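Local coordinates for protein importin subunit beta-1 (Saccharomyces cerevisiae, PDB 5OWU) that carries proteins into the nucleus together with importin alpha, the adaptor that recognises the classical nuclear localization signal of the cargo, at residues Glu672-Tyr677 and Ser711-Asp716; Asn683-Met688 and Ser704-Ile709. One frame throughout, in Å; residues are numbered along the deposited sequence.

Interaction 1 of 2, residues Glu672-Tyr677 and Ser711-Asp716; sequences EDFRRY and SNIGAD
R675 reaches across to D716 while the foot of its side chain lies against I713; with F674 on the inner side, these residues make up the contact between 672-677 and 711-716. The R675 chain bends at chi3 (72°), which brings NE and NH2 round to the aspartate. OD2 of D716 takes the main bond, from NE of R675 at 2.7 Å, and lies close to the guanidinium plane. The carboxylate itself is tilted: NE meets OD2 from above the carboxylate plane, and the two flat groups stand 63° apart, so this is not the coplanar, two-pronged form of an Arg-Asp salt bridge. NH2 of R675 adds weak bonds to both oxygens, 3.0 Å to OD2 and 3.2 Å to OD1 of D716.

Beneath the ion pair, CG2 of I713 is shared by two partners. CG of R675 lies 3.9 Å from this methyl, and CD2 of F674 approaches it at 3.8 Å, the methyl sitting at the ring edge, near its plane. With CG anti to the backbone N (chi1 -177°), the F674 ring is carried toward I713. The same ring packs on I666 and S667 of helix 655-669. The backbones come close here, with the CA atoms of R675 and I713 5.7 Å apart. Just beyond I713 the chain leaves helix 698-713 at G714, which has a positive phi, and a 3-10 segment that begins at A715 carries D716.

The contact thus joins the N-terminal part of helix 675-689, with F674 just before it, to the C-terminal end of helix 698-713 and the turn after it, at the edge of HEAT repeat 16. With R675 exposed and D716 partly so, solvent probably screens their attraction in part, whereas the buried F674-I713 contact depends on apolar packing.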
loop_
_atom_site.group_PDB
_atom_site.type_symbol
_atom_site.label_atom_id
_atom_site.label_comp_id
_atom_site.label_asym_id
_atom_site.label_seq_id
_atom_site.Cartn_x
_atom_site.Cartn_y
_atom_site.Cartn_z
ATOM N N GLU A 672 10.179 -35.699 -14.813
ATOM C CA GLU A 672 10.098 -36.957 -14.070
ATOM C C GLU A 672 11.070 -36.978 -12.896
ATOM O O GLU A 672 10.731 -37.443 -11.795
ATOM C CB GLU A 672 10.385 -38.139 -15.006
ATOM C CG GLU A 672 9.667 -38.088 -16.356
ATOM C CD GLU A 672 10.467 -37.376 -17.447
ATOM O OE1 GLU A 672 11.628 -36.985 -17.190
ATOM O OE2 GLU A 672 9.928 -37.200 -18.561
ATOM N N ASP A 673 12.276 -36.452 -13.108
ATOM C CA ASP A 673 13.307 -36.495 -12.085
ATOM C C ASP A 673 12.936 -35.742 -10.812
ATOM O O ASP A 673 13.630 -35.912 -9.808
ATOM C CB ASP A 673 14.621 -35.947 -12.645
ATOM C CG ASP A 673 15.282 -36.897 -13.640
ATOM O OD1 ASP A 673 14.602 -37.827 -14.126
ATOM O OD2 ASP A 673 16.479 -36.707 -13.944
ATOM N N PHE A 674 11.870 -34.932 -10.800
ATOM C CA PHE A 674 11.529 -34.263 -9.545
ATOM C C PHE A 674 10.950 -35.237 -8.522
ATOM O O PHE A 674 11.096 -35.022 -7.311
ATOM C CB PHE A 674 10.533 -33.126 -9.752
ATOM C CG PHE A 674 10.220 -32.390 -8.480
ATOM C CD1 PHE A 674 11.159 -31.542 -7.908
ATOM C CD2 PHE A 674 9.015 -32.577 -7.831
ATOM C CE1 PHE A 674 10.891 -30.878 -6.723
ATOM C CE2 PHE A 674 8.738 -31.918 -6.638
ATOM C CZ PHE A 674 9.681 -31.065 -6.087
ATOM N N ARG A 675 10.296 -36.309 -8.980
ATOM C CA ARG A 675 9.608 -37.194 -8.041
ATOM C C ARG A 675 10.550 -37.701 -6.951
ATOM O O ARG A 675 10.190 -37.720 -5.766
ATOM C CB ARG A 675 8.967 -38.341 -8.816
ATOM C CG ARG A 675 7.747 -37.881 -9.616
ATOM C CD ARG A 675 7.281 -38.902 -10.645
ATOM N NE ARG A 675 6.644 -40.058 -10.024
ATOM C CZ ARG A 675 6.114 -41.076 -10.701
ATOM N NH1 ARG A 675 6.137 -41.084 -12.028
ATOM N NH2 ARG A 675 5.557 -42.088 -10.051
ATOM N N ARG A 676 11.785 -38.042 -7.321
ATOM C CA ARG A 676 12.730 -38.621 -6.370
ATOM C C ARG A 676 13.090 -37.667 -5.231
ATOM O O ARG A 676 13.636 -38.117 -4.218
ATOM C CB ARG A 676 14.003 -39.074 -7.101
ATOM C CG ARG A 676 14.917 -37.951 -7.603
ATOM C CD ARG A 676 16.271 -38.493 -8.093
ATOM N NE ARG A 676 16.185 -39.109 -9.418
ATOM C CZ ARG A 676 16.843 -38.707 -10.507
ATOM N NH1 ARG A 676 17.679 -37.676 -10.470
ATOM N NH2 ARG A 676 16.670 -39.355 -11.651
ATOM N N TYR A 677 12.810 -36.367 -5.363
ATOM C CA TYR A 677 13.057 -35.417 -4.283
ATOM C C TYR A 677 11.786 -34.975 -3.564
ATOM O O TYR A 677 11.877 -34.392 -2.467
ATOM C CB TYR A 677 13.788 -34.175 -4.825
ATOM C CG TYR A 677 14.996 -34.498 -5.678
ATOM C CD1 TYR A 677 16.167 -34.972 -5.106
ATOM C CD2 TYR A 677 14.965 -34.328 -7.054
ATOM C CE1 TYR A 677 17.277 -35.267 -5.880
ATOM C CE2 TYR A 677 16.070 -34.621 -7.837
ATOM C CZ TYR A 677 17.223 -35.087 -7.241
ATOM O OH TYR A 677 18.327 -35.384 -8.009
ATOM N N SER A 711 1.337 -30.703 -9.074
ATOM C CA SER A 711 1.127 -30.686 -10.512
ATOM C C SER A 711 2.121 -31.601 -11.197
ATOM O O SER A 711 1.808 -32.223 -12.219
ATOM C CB SER A 711 1.258 -29.270 -11.069
ATOM O OG SER A 711 0.984 -29.297 -12.453
ATOM N N ASN A 712 3.332 -31.690 -10.661
ATOM C CA ASN A 712 4.363 -32.442 -11.350
ATOM C C ASN A 712 4.451 -33.905 -10.910
ATOM O O ASN A 712 4.811 -34.757 -11.728
ATOM C CB ASN A 712 5.699 -31.725 -11.180
ATOM C CG ASN A 712 5.752 -30.411 -11.985
ATOM O OD1 ASN A 712 5.890 -30.435 -13.206
ATOM N ND2 ASN A 712 5.621 -29.272 -11.303
ATOM N N ILE A 713 4.102 -34.238 -9.658
ATOM C CA ILE A 713 4.214 -35.633 -9.205
ATOM C C ILE A 713 2.894 -36.390 -9.305
ATOM O O ILE A 713 2.861 -37.606 -9.041
ATOM C CB ILE A 713 4.780 -35.730 -7.765
ATOM C CG1 ILE A 713 3.765 -35.267 -6.705
ATOM C CG2 ILE A 713 6.076 -34.927 -7.653
ATOM C CD1 ILE A 713 4.225 -35.560 -5.257
ATOM N N GLY A 714 1.813 -35.713 -9.670
ATOM C CA GLY A 714 0.566 -36.396 -9.963
ATOM C C GLY A 714 0.090 -37.254 -8.807
ATOM O O GLY A 714 0.006 -36.809 -7.655
ATOM N N ALA A 715 -0.222 -38.514 -9.125
ATOM C CA ALA A 715 -0.770 -39.448 -8.144
ATOM C C ALA A 715 0.162 -39.670 -6.957
ATOM O O ALA A 715 -0.319 -40.002 -5.865
ATOM C CB ALA A 715 -1.081 -40.782 -8.821
ATOM N N ASP A 716 1.480 -39.483 -7.132
ATOM C CA ASP A 716 2.391 -39.606 -5.998
ATOM C C ASP A 716 2.016 -38.660 -4.859
ATOM O O ASP A 716 2.473 -38.846 -3.723
ATOM C CB ASP A 716 3.822 -39.319 -6.452
ATOM C CG ASP A 716 4.453 -40.474 -7.218
ATOM O OD1 ASP A 716 3.770 -41.481 -7.495
ATOM O OD2 ASP A 716 5.650 -40.362 -7.545
#

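Interaction 2 of 2, residues Asn683-Met688 and Ser704-Ile709; sequences NVLAQM and SVFGDI
L685 points from segment 683-688 of helix 675-689 toward segment 704-709 of helix 698-713 and meets V705, F706 and I709 there, in a contact made wholly of apolar side chains. Among the aliphatic pairs, CD1 of L685 does most of the touching. It lies 3.6 Å from CG1 of V705, the side chains passing at a slant, and 3.7 Å from CD1 of I709, which it meets tip to tip. The other leucine methyl, CD2, is at 4.1 Å from the same CG1 of V705, so the valine methyl faces both ends of the leucine fork. V705 holds CG1 between its backbone N and carbonyl carbon (chi1 86°), a rotation that turns this methyl toward the leucine.

The aromatic contact is looser and uses the base of the leucine: CB of L685 is 4.1 Å from CE1 of F706. The phenylalanine leaves its helix to one side, and its ring swings back so that CE1 is the atom nearest L685.

The helical segments run nearly antiparallel, at 165° between their N-to-C directions, as expected for the two helices of a HEAT repeat, here repeat 16. Their axes come no closer than 11.7 Å, a wide spacing spanned by these side chains. Neighbouring helices continue the apolar layer on both flanks: V705 and M688 pack on V660 of helix 655-669, M688 and V684 reach L648 of helix 637-649, and F706 rests on I724 and L727 of helix 718-732.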
loop_
_atom_site.group_PDB
_atom_site.type_symbol
_atom_site.label_atom_id
_atom_site.label_comp_id
_atom_site.label_asym_id
_atom_site.label_seq_id
_atom_site.Cartn_x
_atom_site.Cartn_y
_atom_site.Cartn_z
ATOM N N ASN A 683 8.412 -32.881 3.355
ATOM C CA ASN A 683 8.757 -32.883 4.768
ATOM C C ASN A 683 9.235 -31.503 5.186
ATOM O O ASN A 683 8.646 -30.868 6.070
ATOM C CB ASN A 683 9.808 -33.957 5.061
ATOM C CG ASN A 683 9.219 -35.353 5.046
ATOM O OD1 ASN A 683 8.027 -35.534 5.287
ATOM N ND2 ASN A 683 10.049 -36.345 4.750
ATOM N N VAL A 684 10.256 -30.983 4.499
ATOM C CA VAL A 684 10.787 -29.684 4.894
ATOM C C VAL A 684 9.665 -28.662 4.916
ATOM O O VAL A 684 9.471 -27.942 5.906
ATOM C CB VAL A 684 11.933 -29.248 3.961
ATOM C CG1 VAL A 684 12.423 -27.859 4.335
ATOM C CG2 VAL A 684 13.079 -30.231 4.034
ATOM N N LEU A 685 8.862 -28.630 3.850
ATOM C CA LEU A 685 7.841 -27.595 3.757
ATOM C C LEU A 685 6.866 -27.710 4.914
ATOM O O LEU A 685 6.497 -26.698 5.529
ATOM C CB LEU A 685 7.120 -27.683 2.410
ATOM C CG LEU A 685 7.974 -27.255 1.211
ATOM C CD1 LEU A 685 7.348 -27.714 -0.108
ATOM C CD2 LEU A 685 8.177 -25.756 1.202
ATOM N N ALA A 686 6.484 -28.941 5.268
ATOM C CA ALA A 686 5.544 -29.119 6.367
ATOM C C ALA A 686 6.112 -28.536 7.651
ATOM O O ALA A 686 5.400 -27.861 8.405
ATOM C CB ALA A 686 5.204 -30.600 6.536
ATOM N N GLN A 687 7.405 -28.753 7.900
ATOM C CA GLN A 687 8.038 -28.137 9.058
ATOM C C GLN A 687 7.986 -26.616 8.952
ATOM O O GLN A 687 7.576 -25.928 9.895
ATOM C CB GLN A 687 9.482 -28.620 9.184
ATOM C CG GLN A 687 9.630 -30.130 9.297
ATOM C CD GLN A 687 11.028 -30.608 8.930
ATOM O OE1 GLN A 687 12.025 -29.973 9.278
ATOM N NE2 GLN A 687 11.104 -31.726 8.211
ATOM N N MET A 688 8.363 -26.077 7.787
ATOM C CA MET A 688 8.514 -24.631 7.659
ATOM C C MET A 688 7.217 -23.913 7.996
ATOM O O MET A 688 7.198 -22.993 8.822
ATOM C CB MET A 688 8.960 -24.269 6.246
ATOM C CG MET A 688 10.362 -24.703 5.891
ATOM S SD MET A 688 10.603 -24.697 4.105
ATOM C CE MET A 688 10.191 -23.003 3.708
ATOM N N SER A 704 1.455 -22.049 -2.396
ATOM C CA SER A 704 1.544 -22.075 -3.849
ATOM C C SER A 704 2.410 -23.233 -4.315
ATOM O O SER A 704 2.088 -23.896 -5.309
ATOM C CB SER A 704 2.093 -20.750 -4.375
ATOM O OG SER A 704 1.209 -19.696 -4.062
ATOM N N VAL A 705 3.496 -23.518 -3.587
ATOM C CA VAL A 705 4.425 -24.517 -4.099
ATOM C C VAL A 705 3.820 -25.901 -3.953
ATOM O O VAL A 705 4.132 -26.805 -4.741
ATOM C CB VAL A 705 5.805 -24.393 -3.419
ATOM C CG1 VAL A 705 5.881 -25.164 -2.102
ATOM C CG2 VAL A 705 6.897 -24.855 -4.363
ATOM N N PHE A 706 2.903 -26.087 -2.992
ATOM C CA PHE A 706 2.189 -27.358 -2.948
ATOM C C PHE A 706 1.539 -27.635 -4.294
ATOM O O PHE A 706 1.633 -28.752 -4.826
ATOM C CB PHE A 706 1.147 -27.351 -1.828
ATOM C CG PHE A 706 1.732 -27.462 -0.441
ATOM C CD1 PHE A 706 2.804 -28.302 -0.183
ATOM C CD2 PHE A 706 1.199 -26.727 0.607
ATOM C CE1 PHE A 706 3.333 -28.408 1.093
ATOM C CE2 PHE A 706 1.726 -26.832 1.886
ATOM C CZ PHE A 706 2.797 -27.670 2.125
ATOM N N GLY A 707 0.945 -26.599 -4.894
ATOM C CA GLY A 707 0.337 -26.760 -6.204
ATOM C C GLY A 707 1.354 -27.152 -7.255
ATOM O O GLY A 707 1.096 -28.022 -8.093
ATOM N N ASP A 708 2.529 -26.521 -7.221
ATOM C CA ASP A 708 3.584 -26.913 -8.147
ATOM C C ASP A 708 3.926 -28.381 -7.958
ATOM O O ASP A 708 3.970 -29.157 -8.923
ATOM C CB ASP A 708 4.824 -26.041 -7.936
ATOM C CG ASP A 708 4.556 -24.586 -8.215
ATOM O OD1 ASP A 708 3.867 -24.303 -9.207
ATOM O OD2 ASP A 708 5.029 -23.741 -7.435
ATOM N N ILE A 709 4.108 -28.797 -6.704
ATOM C CA ILE A 709 4.566 -30.159 -6.460
ATOM C C ILE A 709 3.504 -31.142 -6.925
ATOM O O ILE A 709 3.769 -32.048 -7.728
ATOM C CB ILE A 709 4.929 -30.342 -4.975
ATOM C CG1 ILE A 709 6.161 -29.484 -4.656
ATOM C CG2 ILE A 709 5.160 -31.828 -4.653
ATOM C CD1 ILE A 709 6.630 -29.533 -3.219
#

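Both interactions join helix 675-689 to helix 698-713, and the residues of interaction 2 lie within the chain loop that interaction 1 closes. Their centres are about 13 Å apart, and they meet where CE2 of F674 comes within 4.1 Å of CG1 of I709, making the apolar layer continuous from one to the other. Interaction 2 is buried throughout and purely hydrophobic, nearer the centre of the chain. Interaction 1, at the end of the helix pair, is only partly buried and adds a charged pair outside its apolar portion. Chemistry thus changes along one antiparallel hairpin of helices, from apolar interior to ionic periphery.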